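Long-range contacts in DUF2442 domain-containing protein (Nitrosomonas europaea, PDB 2AUW), which is of unknown function but possibly binds DNA: residues L32-G37 with A81-Q86; P9-V14 with L22-S27; V14-P19 with A56-A61; M99-L104 with A137-E142. All coordinates share one frame; numbering follows the deposited sequence. Where two conformers were deposited one is given.

Overall arrangement
Contacts 1, 2 and 3 belong to one alpha-beta unit built round a three-stranded antiparallel sheet, whereas contact 4 lies among the helices of the C-terminal half. Contacts 2 and 3 share Val14 and have centres about 11 Å apart: one pairs strand 11-16 with strand 21-26, the other packs strand 11-16 against 56-61. Contact 1 sets the other outer strand, 31-35, across helix 76-86; its centre is about 12 Å from that of contact 2, and a salt bridge from Glu33 to Arg23 joins the two. Contact 4 is separate, its nearest atoms about 10 Å from contact 1 and about 25 Å from contact 3.

Contact 1 (L32-G37 with A81-Q86)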
loop_
_atom_site.group_PDB
_atom_site.type_symbol
_atom_site.label_atom_id
_atom_site.label_comp_id
_atom_site.label_asym_id
_atom_site.label_seq_id
_atom_site.Cartn_x
_atom_site.Cartn_y
_atom_site.Cartn_z
ATOM N N LEU B 32 13.458 17.694 14.274
ATOM C CA LEU B 32 12.458 18.041 15.302
ATOM C C LEU B 32 13.066 17.822 16.671
ATOM O O LEU B 32 13.705 16.813 16.926
ATOM C CB LEU B 32 11.207 17.151 15.173
ATOM C CG LEU B 32 10.541 17.023 13.805
ATOM C CD1 LEU B 32 9.446 15.974 13.878
ATOM C CD2 LEU B 32 9.978 18.358 13.402
ATOM N N GLU B 33 12.834 18.759 17.567
ATOM C CA GLU B 33 13.286 18.601 18.936
ATOM C C GLU B 33 12.102 18.179 19.802
ATOM O O GLU B 33 10.944 18.467 19.501
ATOM C CB GLU B 33 13.929 19.894 19.474
ATOM C CG GLU B 33 15.268 20.286 18.744
ATOM C CD GLU B 33 15.919 21.576 19.273
ATOM O OE1 GLU B 33 15.501 22.096 20.333
ATOM O OE2 GLU B 33 16.876 22.061 18.613
ATOM N N VAL B 34 12.418 17.508 20.896
ATOM C CA VAL B 34 11.349 16.959 21.732
ATOM C C VAL B 34 11.876 16.755 23.148
ATOM O O VAL B 34 12.999 16.245 23.345
ATOM C CB VAL B 34 10.854 15.609 21.151
ATOM C CG1 VAL B 34 11.976 14.584 21.111
ATOM C CG2 VAL B 34 9.597 15.069 21.942
ATOM N N ASP B 35 11.055 17.120 24.125
ATOM C CA ASP B 35 11.405 16.899 25.534
ATOM C C ASP B 35 10.854 15.548 25.956
ATOM O O ASP B 35 9.681 15.221 25.673
ATOM C CB ASP B 35 10.800 18.005 26.391
ATOM C CG ASP B 35 11.438 18.093 27.766
ATOM O OD1 ASP B 35 11.285 17.165 28.565
ATOM O OD2 ASP B 35 12.103 19.099 28.032
ATOM N N VAL B 36 11.696 14.747 26.605
ATOM C CA VAL B 36 11.266 13.448 27.126
ATOM C C VAL B 36 11.376 13.375 28.662
ATOM O O VAL B 36 11.238 12.308 29.218
ATOM C CB VAL B 36 12.009 12.235 26.494
ATOM C CG1 VAL B 36 11.625 12.076 25.021
ATOM C CG2 VAL B 36 13.558 12.380 26.658
ATOM N N GLY B 37 11.653 14.504 29.304
ATOM C CA GLY B 37 11.876 14.561 30.763
ATOM C C GLY B 37 10.658 14.112 31.564
ATOM O O GLY B 37 10.778 13.343 32.519
ATOM N N ALA B 81 5.344 11.590 17.243
ATOM C CA ALA B 81 4.080 12.174 17.735
ATOM C C ALA B 81 4.291 13.218 18.845
ATOM O O ALA B 81 3.663 14.297 18.811
ATOM C CB ALA B 81 3.148 11.081 18.232
ATOM N N TRP B 82 5.156 12.900 19.804
ATOM C CA TRP B 82 5.408 13.825 20.941
ATOM C C TRP B 82 6.063 15.092 20.442
ATOM O O TRP B 82 5.765 16.184 20.934
ATOM C CB TRP B 82 6.319 13.202 21.997
ATOM C CG TRP B 82 5.838 11.899 22.520
ATOM C CD1 TRP B 82 4.561 11.428 22.450
ATOM C CD2 TRP B 82 6.605 10.898 23.185
ATOM N NE1 TRP B 82 4.484 10.182 23.016
ATOM C CE2 TRP B 82 5.722 9.829 23.473
ATOM C CE3 TRP B 82 7.956 10.783 23.562
ATOM C CZ2 TRP B 82 6.146 8.662 24.115
ATOM C CZ3 TRP B 82 8.367 9.638 24.214
ATOM C CH2 TRP B 82 7.456 8.577 24.470
ATOM N N ALA B 83 6.941 14.946 19.441
ATOM C CA ALA B 83 7.642 16.100 18.900
ATOM C C ALA B 83 6.621 17.024 18.255
ATOM O O ALA B 83 6.653 18.262 18.451
ATOM C CB ALA B 83 8.713 15.653 17.873
ATOM N N LYS B 84 5.701 16.439 17.476
ATOM C CA LYS B 84 4.630 17.245 16.838
ATOM C C LYS B 84 3.730 17.937 17.882
ATOM O O LYS B 84 3.473 19.160 17.823
ATOM C CB LYS B 84 3.784 16.391 15.888
ATOM C CG LYS B 84 4.537 15.941 14.614
ATOM C CD LYS B 84 5.316 17.108 14.005
ATOM C CE LYS B 84 6.143 16.691 12.793
ATOM N NZ LYS B 84 5.269 16.822 11.627
ATOM N N GLU B 85 3.256 17.147 18.838
ATOM C CA GLU B 85 2.362 17.628 19.896
ATOM C C GLU B 85 3.005 18.762 20.716
ATOM O O GLU B 85 2.385 19.823 20.950
ATOM C CB GLU B 85 1.944 16.437 20.758
ATOM C CG GLU B 85 0.997 15.465 20.006
ATOM C CD GLU B 85 0.857 14.125 20.689
ATOM O OE1 GLU B 85 1.258 14.044 21.874
ATOM O OE2 GLU B 85 0.338 13.153 20.069
ATOM N N GLN B 86 4.268 18.594 21.061
ATOM C CA GLN B 86 4.995 19.635 21.795
ATOM C C GLN B 86 5.199 20.931 20.998
ATOM O O GLN B 86 5.427 21.985 21.593
ATOM C CB GLN B 86 6.333 19.111 22.314
ATOM C CG GLN B 86 6.203 18.103 23.427
ATOM C CD GLN B 86 7.542 17.568 23.855
ATOM O OE1 GLN B 86 8.579 18.204 23.633
ATOM N NE2 GLN B 86 7.541 16.382 24.456
HETATM O O HOH W 1 8.550 19.893 19.320
#
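Gln86 of helix 76-86 grips the backbone of Asp35 where the outer strand 31-35 of the antiparallel sheet crosses this helix. The strand and helix segments run at 90° to each other, their axes 7.4 Å apart, an alpha-beta packing in which the helix lies against one face of the sheet. From CB the Gln86 chain leaves with CG anti to its own carbonyl carbon (chi1 -70°) and stays extended to the amide, which this straight course carries to the strand. There CD lies near both Asp35 N and Asp35 O, OE1 accepts from Asp35 N at 2.7 Å, and NE2 donates to Asp35 O. Both bonds use a lone pair in the carbonyl plane of the acceptor, and the pair of them fixes the rotation of the amide, which meets N and O of the one residue much as a neighbouring strand's peptide groups do. NE2 also lies against Val34 CG2, 3.5 Å away.

The same valine methyl rests on Trp82 CB, while Val34 CB meets Ala83 CB at 3.9 Å. Leu32 CB packs on the same alanine methyl. Leu32 CD1 touches Lys84 CE, whose bent chain takes NZ on to a salt bridge with Glu30. At the other end Val36 CG1 stands at the edge of the indole, near its plane, next to CZ3. In the conformer given, Asp35 OD1 accepts from Gly37 N, an Asx turn. A water donates to both Glu33 O and Ala83 O, at 2.8 Å and 2.6 Å.

Contact 2 (P9-V14 with L22-S27)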
loop_
_atom_site.group_PDB
_atom_site.type_symbol
_atom_site.label_atom_id
_atom_site.label_comp_id
_atom_site.label_asym_id
_atom_site.label_seq_id
_atom_site.Cartn_x
_atom_site.Cartn_y
_atom_site.Cartn_z
ATOM N N PRO B 9 7.560 7.920 8.340
ATOM C CA PRO B 9 8.924 8.457 8.603
ATOM C C PRO B 9 9.929 7.455 9.190
ATOM O O PRO B 9 9.572 6.569 9.990
ATOM C CB PRO B 9 8.665 9.589 9.622
ATOM C CG PRO B 9 7.236 9.929 9.447
ATOM C CD PRO B 9 6.551 8.631 9.144
ATOM N N LYS B 10 11.190 7.576 8.777
ATOM C CA LYS B 10 12.267 6.782 9.361
ATOM C C LYS B 10 13.099 7.712 10.227
ATOM O O LYS B 10 13.354 8.837 9.841
ATOM C CB LYS B 10 13.186 6.189 8.269
ATOM C CG LYS B 10 12.488 5.189 7.347
ATOM C CD LYS B 10 13.262 5.055 6.016
ATOM C CE LYS B 10 12.378 4.516 4.896
ATOM N NZ LYS B 10 12.401 3.021 4.808
ATOM N N LEU B 11 13.466 7.243 11.405
ATOM C CA LEU B 11 14.359 7.976 12.294
ATOM C C LEU B 11 15.775 7.773 11.793
ATOM O O LEU B 11 16.307 6.659 11.829
ATOM C CB LEU B 11 14.240 7.459 13.738
ATOM C CG LEU B 11 15.142 8.124 14.779
ATOM C CD1 LEU B 11 14.859 9.653 14.850
ATOM C CD2 LEU B 11 15.047 7.470 16.145
ATOM N N THR B 12 16.380 8.869 11.353
ATOM C CA THR B 12 17.712 8.816 10.741
ATOM C C THR B 12 18.837 9.388 11.592
ATOM O O THR B 12 20.006 9.181 11.258
ATOM C CB THR B 12 17.714 9.519 9.359
ATOM O OG1 THR B 12 17.376 10.910 9.515
ATOM C CG2 THR B 12 16.692 8.904 8.440
ATOM N N ALA B 13 18.512 10.113 12.679
ATOM C CA ALA B 13 19.517 10.572 13.635
ATOM C C ALA B 13 18.813 11.000 14.912
ATOM O O ALA B 13 17.728 11.592 14.852
ATOM C CB ALA B 13 20.312 11.784 13.067
ATOM N N VAL B 14 19.447 10.704 16.041
ATOM C CA VAL B 14 19.017 11.262 17.357
ATOM C C VAL B 14 20.233 11.803 18.131
ATOM O O VAL B 14 21.295 11.176 18.171
ATOM C CB VAL B 14 18.235 10.230 18.211
ATOM C CG1 VAL B 14 19.093 9.022 18.546
ATOM C CG2 VAL B 14 17.654 10.854 19.542
ATOM N N LEU B 22 15.869 16.174 23.149
ATOM C CA LEU B 22 16.533 15.449 22.048
ATOM C C LEU B 22 16.335 16.190 20.744
ATOM O O LEU B 22 15.376 16.921 20.598
ATOM C CB LEU B 22 15.982 14.028 21.918
ATOM C CG LEU B 22 16.013 13.083 23.119
ATOM C CD1 LEU B 22 15.069 11.906 22.845
ATOM C CD2 LEU B 22 17.446 12.625 23.474
ATOM N N ARG B 23 17.265 16.026 19.790
ATOM C CA ARG B 23 17.048 16.497 18.436
ATOM C C ARG B 23 16.944 15.248 17.534
ATOM O O ARG B 23 17.816 14.380 17.574
ATOM C CB ARG B 23 18.199 17.396 17.961
ATOM C CG ARG B 23 17.984 17.893 16.538
ATOM C CD ARG B 23 19.201 18.635 15.996
ATOM N NE ARG B 23 19.659 19.642 16.941
ATOM C CZ ARG B 23 19.085 20.826 17.135
ATOM N NH1 ARG B 23 18.016 21.183 16.428
ATOM N NH2 ARG B 23 19.599 21.664 18.040
ATOM N N THR B 24 15.873 15.163 16.753
ATOM C CA THR B 24 15.594 13.940 15.966
ATOM C C THR B 24 15.555 14.339 14.504
ATOM O O THR B 24 14.951 15.341 14.168
ATOM C CB THR B 24 14.253 13.269 16.374
ATOM O OG1 THR B 24 13.191 14.239 16.306
ATOM C CG2 THR B 24 14.360 12.723 17.808
ATOM N N THR B 25 16.212 13.549 13.659
ATOM C CA THR B 25 16.205 13.786 12.206
ATOM C C THR B 25 15.522 12.591 11.532
ATOM O O THR B 25 15.737 11.434 11.913
ATOM C CB THR B 25 17.646 13.956 11.644
ATOM O OG1 THR B 25 18.337 14.965 12.407
ATOM C CG2 THR B 25 17.592 14.369 10.183
ATOM N N TRP B 26 14.731 12.893 10.523
ATOM C CA TRP B 26 13.837 11.926 9.908
ATOM C C TRP B 26 14.043 11.866 8.388
ATOM O O TRP B 26 14.455 12.840 7.792
ATOM C CB TRP B 26 12.381 12.276 10.245
ATOM C CG TRP B 26 12.170 12.420 11.757
ATOM C CD1 TRP B 26 12.408 13.540 12.515
ATOM C CD2 TRP B 26 11.734 11.398 12.667
ATOM N NE1 TRP B 26 12.137 13.285 13.852
ATOM C CE2 TRP B 26 11.728 11.975 13.975
ATOM C CE3 TRP B 26 11.337 10.054 12.512
ATOM C CZ2 TRP B 26 11.324 11.253 15.117
ATOM C CZ3 TRP B 26 10.930 9.326 13.660
ATOM C CH2 TRP B 26 10.926 9.942 14.944
ATOM N N SER B 27 13.706 10.719 7.792
ATOM C CA SER B 27 13.693 10.536 6.332
ATOM C C SER B 27 12.768 11.488 5.557
ATOM O O SER B 27 12.822 11.530 4.304
ATOM C CB SER B 27 13.295 9.094 6.019
ATOM O OG SER B 27 11.916 8.927 6.310
HETATM O O HOH W 2 17.134 11.991 6.932
HETATM O O HOH W 3 19.069 14.578 15.019
#
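A beta hairpin, strands 11-16 and 21-26, brings Leu11 against Trp26 and Ala13 against Thr25. Leu11 and Trp26 form a non-hydrogen-bonded pair whose side chains share the sheet face that carries Val14 and Thr24. The leucine CG is anti to the backbone N (chi1 179°), and the branch ending in CD1 is laid over the indole: CD1 stands 3.8 Å from the centroid of the six-membered ring of Trp26, only 8° off the normal, a CH-pi contact. Leu11 CB meets Trp26 CZ3, and Pro9 CB approaches CE3 obliquely. Within its own strand the indole NE1 donates to Thr24 OG1 at 2.8 Å, which helps fix the ring; that hydroxyl is also hydrogen-bonded to Leu32 O of strand 31-35. Tyr80 of helix 76-86 meets the indole edge-to-face.

Between Leu11 and Ala13 the register slips by one residue in a classic beta bulge, with Thr12 and Ala13 both opposite Thr25. Thr25 O therefore accepts from two backbone donors, Thr12 N at 2.7 Å and Ala13 N at 3.2 Å, the second bond more bent; both come from the same face of the carbonyl plane. In return Thr25 N donates to Ala13 O at 2.7 Å, nearly straight. On the opposite sheet face Ala13 CB packs on Thr25 CB, 3.7 Å away.

Before Leu11 a side chain takes over one half of the pairing. Ser27 OG, held over its own main chain (chi1 72°), accepts from Lys10 N at 2.9 Å, alongside the backbone bond from Ser27 N to Lys10 O at 2.8 Å.

Contact 3 (V14-P19 with A56-A61)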
loop_
_atom_site.group_PDB
_atom_site.type_symbol
_atom_site.label_atom_id
_atom_site.label_comp_id
_atom_site.label_asym_id
_atom_site.label_seq_id
_atom_site.Cartn_x
_atom_site.Cartn_y
_atom_site.Cartn_z
ATOM N N VAL B 14 19.447 10.704 16.041
ATOM C CA VAL B 14 19.017 11.262 17.357
ATOM C C VAL B 14 20.233 11.803 18.131
ATOM O O VAL B 14 21.295 11.176 18.171
ATOM C CB VAL B 14 18.235 10.230 18.211
ATOM C CG1 VAL B 14 19.093 9.022 18.546
ATOM C CG2 VAL B 14 17.654 10.854 19.542
ATOM N N GLU B 15 20.052 12.965 18.750
ATOM C CA GLU B 15 21.125 13.649 19.468
ATOM C C GLU B 15 20.596 14.181 20.799
ATOM O O GLU B 15 19.612 14.920 20.807
ATOM C CB GLU B 15 21.615 14.819 18.616
ATOM C CG GLU B 15 22.496 15.824 19.341
ATOM C CD GLU B 15 22.926 16.985 18.464
ATOM O OE1 GLU B 15 23.969 17.594 18.781
ATOM O OE2 GLU B 15 22.225 17.309 17.480
ATOM N N ALA B 16 21.264 13.824 21.902
ATOM C CA ALA B 16 20.920 14.349 23.216
ATOM C C ALA B 16 21.362 15.797 23.290
ATOM O O ALA B 16 22.554 16.103 23.057
ATOM C CB ALA B 16 21.617 13.538 24.298
ATOM N N LEU B 17 20.422 16.691 23.578
ATOM C CA LEU B 17 20.762 18.073 23.880
ATOM C C LEU B 17 20.921 18.207 25.415
ATOM O O LEU B 17 21.090 17.202 26.114
ATOM C CB LEU B 17 19.695 19.039 23.340
ATOM C CG LEU B 17 19.328 18.941 21.845
ATOM C CD1 LEU B 17 18.355 20.014 21.419
ATOM C CD2 LEU B 17 20.572 18.983 20.968
ATOM N N ALA B 18 20.844 19.428 25.936
ATOM C CA ALA B 18 20.739 19.616 27.398
ATOM C C ALA B 18 19.528 18.825 27.969
ATOM O O ALA B 18 18.446 18.837 27.370
ATOM C CB ALA B 18 20.642 21.092 27.720
ATOM N N PRO B 19 19.714 18.102 29.100
ATOM C CA PRO B 19 18.617 17.285 29.653
ATOM C C PRO B 19 17.334 18.096 29.853
ATOM O O PRO B 19 17.401 19.192 30.409
ATOM C CB PRO B 19 19.166 16.805 30.999
ATOM C CG PRO B 19 20.659 16.923 30.891
ATOM C CD PRO B 19 20.954 18.001 29.903
ATOM N N ALA B 56 22.872 11.405 27.954
ATOM C CA ALA B 56 23.769 11.732 26.841
ATOM C C ALA B 56 24.099 10.563 25.915
ATOM O O ALA B 56 24.595 10.780 24.806
ATOM C CB ALA B 56 25.085 12.338 27.401
ATOM N N ARG B 57 23.853 9.344 26.376
ATOM C CA ARG B 57 24.179 8.150 25.595
ATOM C C ARG B 57 23.017 7.615 24.741
ATOM O O ARG B 57 23.035 6.453 24.339
ATOM C CB ARG B 57 24.740 7.049 26.504
ATOM C CG ARG B 57 26.003 7.474 27.270
ATOM C CD ARG B 57 26.670 6.280 27.945
ATOM N NE ARG B 57 26.201 6.083 29.320
ATOM C CZ ARG B 57 26.818 6.547 30.409
ATOM N NH1 ARG B 57 26.294 6.316 31.609
ATOM N NH2 ARG B 57 27.954 7.241 30.306
ATOM N N VAL B 58 22.014 8.466 24.493
ATOM C CA VAL B 58 20.912 8.170 23.538
ATOM C C VAL B 58 21.449 7.812 22.130
ATOM O O VAL B 58 22.411 8.447 21.613
ATOM C CB VAL B 58 19.922 9.357 23.406
ATOM C CG1 VAL B 58 20.564 10.518 22.665
ATOM C CG2 VAL B 58 18.606 8.938 22.707
ATOM N N HIS B 59 20.821 6.811 21.515
ATOM C CA HIS B 59 21.188 6.418 20.147
ATOM C C HIS B 59 19.998 5.702 19.509
ATOM O O HIS B 59 18.980 5.479 20.167
ATOM C CB HIS B 59 22.370 5.450 20.216
ATOM C CG HIS B 59 22.142 4.307 21.160
ATOM N ND1 HIS B 59 22.395 4.400 22.515
ATOM C CD2 HIS B 59 21.638 3.071 20.958
ATOM C CE1 HIS B 59 22.083 3.255 23.097
ATOM N NE2 HIS B 59 21.633 2.429 22.169
ATOM N N ILE B 60 20.121 5.336 18.235
ATOM C CA ILE B 60 19.058 4.550 17.581
ATOM C C ILE B 60 19.315 3.066 17.848
ATOM O O ILE B 60 20.411 2.602 17.543
ATOM C CB ILE B 60 19.010 4.814 16.060
ATOM C CG1 ILE B 60 18.762 6.294 15.758
ATOM C CG2 ILE B 60 17.980 3.885 15.368
ATOM C CD1 ILE B 60 18.843 6.651 14.287
ATOM N N ALA B 61 18.337 2.333 18.424
ATOM C CA ALA B 61 18.492 0.883 18.738
ATOM C C ALA B 61 18.863 0.036 17.511
ATOM O O ALA B 61 18.263 0.199 16.441
ATOM C CB ALA B 61 17.224 0.295 19.393
HETATM O O HOH W 4 23.468 9.267 19.022
#
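Val14 and His59 approach to 6.0 Å between CA atoms and Ala16 and Ala56 to 5.3 Å, with no direct hydrogen bond between the two backbones. The contact thus joins the end of strand 11-16, an outer strand of the three-stranded sheet, to the segment entering strand 59-60 of the small two-stranded sheet, and it does so through apolar side chains. Val14 and Val58 reach toward each other tip to tip, CG2 to CG2 at 3.8 Å. The other branch of Val14, CG1, lies 3.6 Å from the backbone atom His59 C and also meets the side-chain atom Ile60 CG1 at 3.9 Å. Val58 in turn places CG1 between its own N and carbonyl carbon (chi1 71°), a torsion that directs this methyl to Ala16, 3.6 Å from Ala16 CB and close to Ala16 N. Ala16 CB also rests on Ala56 CA. Leu22 and Val67 touch Val58 as well, linking it to both sheets. His59 faces away from strand 11-16; its NE2 is hydrogen-bonded to Glu68 OE2, and its ND1 donates to Arg57 O in the ring plane. A water bridges the two backbones, donating to Val14 O at 3.0 Å and Val58 O at 2.9 Å.

Contact 4 (M99-L104 with A137-E142); sequences MHRNNL and ACLGWE
Glu142 OE2 accepts from two side chains of the segment 99-104, Arg101 NE at 2.7 Å and Asn102 ND2 at 2.8 Å, both reaching it from the same face of the carboxylate plane. NE arrives on the syn side, whereas ND2 comes from above that plane. Arg101 completes a side-on salt bridge through NH1, which donates to Glu142 OE1 at 2.9 Å, so two nitrogens hold one oxygen each. Guanidinium and carboxylate are turned 34° against each other, and the oxygens lie close to the guanidinium plane, at its edge. The arginine starts with CG flanked by the backbone N and C (chi1 65°) and then extends as far as NE, a course that brings NE and NH1 to Glu142 of helix 132-144. Three donors would be expected to favour the charged form of Glu142.

These residues stand where helix 92-101 ends in a Schellman motif. Asn103 is its C-prime residue with positive phi, Leu104 N bonds to Met99 O, and Asn103 N to His100 O. The turn presents Asn102 and Leu104 to Trp141. The Asn102 amide stands almost perpendicular to the indole, 89° between planes, with CG at the ring edge 3.5 Å from Trp141 CZ3. Asn102 ND2 bonds also to Trp98 O, tying the amide back to its own helix. Leu104 holds CD1 over one face of the indole and CD2 3.9 Å from Trp141 CH2.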
loop_
_atom_site.group_PDB
_atom_site.type_symbol
_atom_site.label_atom_id
_atom_site.label_comp_id
_atom_site.label_asym_id
_atom_site.label_seq_id
_atom_site.Cartn_x
_atom_site.Cartn_y
_atom_site.Cartn_z
HETATM N N MSE B 99 -9.873 8.010 15.238
HETATM C CA MSE B 99 -10.432 6.881 14.488
HETATM C C MSE B 99 -10.795 5.703 15.412
HETATM O O MSE B 99 -11.921 5.165 15.363
HETATM C CB MSE B 99 -9.451 6.402 13.412
HETATM C CG MSE B 99 -9.221 7.402 12.248
HETATM SE SE MSE B 99 -7.992 6.626 10.925
HETATM C CE MSE B 99 -6.803 5.861 12.131
ATOM N N HIS B 100 -9.840 5.325 16.250
ATOM C CA HIS B 100 -10.017 4.206 17.164
ATOM C C HIS B 100 -11.226 4.383 18.091
ATOM O O HIS B 100 -12.118 3.516 18.137
ATOM C CB HIS B 100 -8.743 3.902 17.961
ATOM C CG HIS B 100 -8.804 2.576 18.660
ATOM N ND1 HIS B 100 -9.084 2.455 20.006
ATOM C CD2 HIS B 100 -8.695 1.311 18.185
ATOM C CE1 HIS B 100 -9.113 1.173 20.336
ATOM N NE2 HIS B 100 -8.890 0.458 19.248
ATOM N N ARG B 101 -11.286 5.505 18.794
ATOM C CA ARG B 101 -12.339 5.710 19.783
ATOM C C ARG B 101 -13.709 5.861 19.120
ATOM O O ARG B 101 -14.751 5.743 19.789
ATOM C CB ARG B 101 -12.036 6.908 20.674
ATOM C CG ARG B 101 -12.007 8.260 19.956
ATOM C CD ARG B 101 -11.602 9.342 20.936
ATOM N NE ARG B 101 -11.702 10.679 20.367
ATOM C CZ ARG B 101 -10.686 11.520 20.249
ATOM N NH1 ARG B 101 -10.881 12.710 19.719
ATOM N NH2 ARG B 101 -9.487 11.174 20.677
ATOM N N ASN B 102 -13.719 6.129 17.815
ATOM C CA ASN B 102 -14.975 6.172 17.081
ATOM C C ASN B 102 -15.230 4.979 16.199
ATOM O O ASN B 102 -16.166 4.990 15.401
ATOM C CB ASN B 102 -15.106 7.476 16.297
ATOM C CG ASN B 102 -15.234 8.648 17.203
ATOM O OD1 ASN B 102 -16.247 8.809 17.870
ATOM N ND2 ASN B 102 -14.196 9.457 17.274
ATOM N N ASN B 103 -14.407 3.941 16.358
ATOM C CA ASN B 103 -14.464 2.711 15.555
ATOM C C ASN B 103 -14.506 2.901 14.038
ATOM O O ASN B 103 -15.194 2.164 13.309
ATOM C CB ASN B 103 -15.612 1.801 16.023
ATOM C CG ASN B 103 -15.145 0.760 16.983
ATOM O OD1 ASN B 103 -15.338 0.878 18.190
ATOM N ND2 ASN B 103 -14.490 -0.262 16.459
ATOM N N LEU B 104 -13.753 3.890 13.571
ATOM C CA LEU B 104 -13.740 4.269 12.160
ATOM C C LEU B 104 -12.704 3.480 11.382
ATOM O O LEU B 104 -11.641 3.180 11.912
ATOM C CB LEU B 104 -13.433 5.773 12.016
ATOM C CG LEU B 104 -14.387 6.765 12.692
ATOM C CD1 LEU B 104 -14.051 8.187 12.293
ATOM C CD2 LEU B 104 -15.819 6.473 12.359
ATOM N N ALA B 137 -12.115 19.505 12.131
ATOM C CA ALA B 137 -13.166 18.686 11.519
ATOM C C ALA B 137 -13.391 17.380 12.264
ATOM O O ALA B 137 -14.553 17.008 12.461
ATOM C CB ALA B 137 -12.894 18.399 10.029
ATOM N N CYS B 138 -12.311 16.706 12.689
ATOM C CA CYS B 138 -12.440 15.479 13.513
ATOM C C CYS B 138 -13.264 15.759 14.767
ATOM O O CYS B 138 -14.225 15.037 15.048
ATOM C CB CYS B 138 -11.081 14.851 13.881
ATOM S SG CYS B 138 -10.074 14.333 12.456
ATOM N N LEU B 139 -12.916 16.842 15.469
ATOM C CA LEU B 139 -13.589 17.229 16.706
ATOM C C LEU B 139 -15.041 17.675 16.469
ATOM O O LEU B 139 -15.929 17.348 17.253
ATOM C CB LEU B 139 -12.786 18.303 17.467
ATOM C CG LEU B 139 -11.404 17.867 17.971
ATOM C CD1 LEU B 139 -10.677 19.010 18.676
ATOM C CD2 LEU B 139 -11.502 16.643 18.861
ATOM N N GLY B 140 -15.288 18.384 15.375
ATOM C CA GLY B 140 -16.641 18.787 15.011
ATOM C C GLY B 140 -17.532 17.614 14.670
ATOM O O GLY B 140 -18.704 17.581 15.064
ATOM N N TRP B 141 -16.982 16.649 13.932
ATOM C CA TRP B 141 -17.726 15.441 13.627
ATOM C C TRP B 141 -18.067 14.695 14.920
ATOM O O TRP B 141 -19.187 14.214 15.094
ATOM C CB TRP B 141 -16.948 14.542 12.675
ATOM C CG TRP B 141 -17.682 13.270 12.343
ATOM C CD1 TRP B 141 -18.569 13.069 11.321
ATOM C CD2 TRP B 141 -17.570 12.021 13.036
ATOM N NE1 TRP B 141 -19.043 11.768 11.353
ATOM C CE2 TRP B 141 -18.435 11.102 12.389
ATOM C CE3 TRP B 141 -16.830 11.592 14.158
ATOM C CZ2 TRP B 141 -18.568 9.763 12.811
ATOM C CZ3 TRP B 141 -16.968 10.266 14.584
ATOM C CH2 TRP B 141 -17.841 9.364 13.902
ATOM N N GLU B 142 -17.106 14.604 15.829
ATOM C CA GLU B 142 -17.347 13.959 17.136
ATOM C C GLU B 142 -18.428 14.642 17.957
ATOM O O GLU B 142 -19.152 13.980 18.703
ATOM C CB GLU B 142 -16.066 13.919 17.959
ATOM C CG GLU B 142 -15.275 12.675 17.773
ATOM C CD GLU B 142 -14.263 12.478 18.875
ATOM O OE1 GLU B 142 -13.633 13.466 19.299
ATOM O OE2 GLU B 142 -14.082 11.322 19.294
#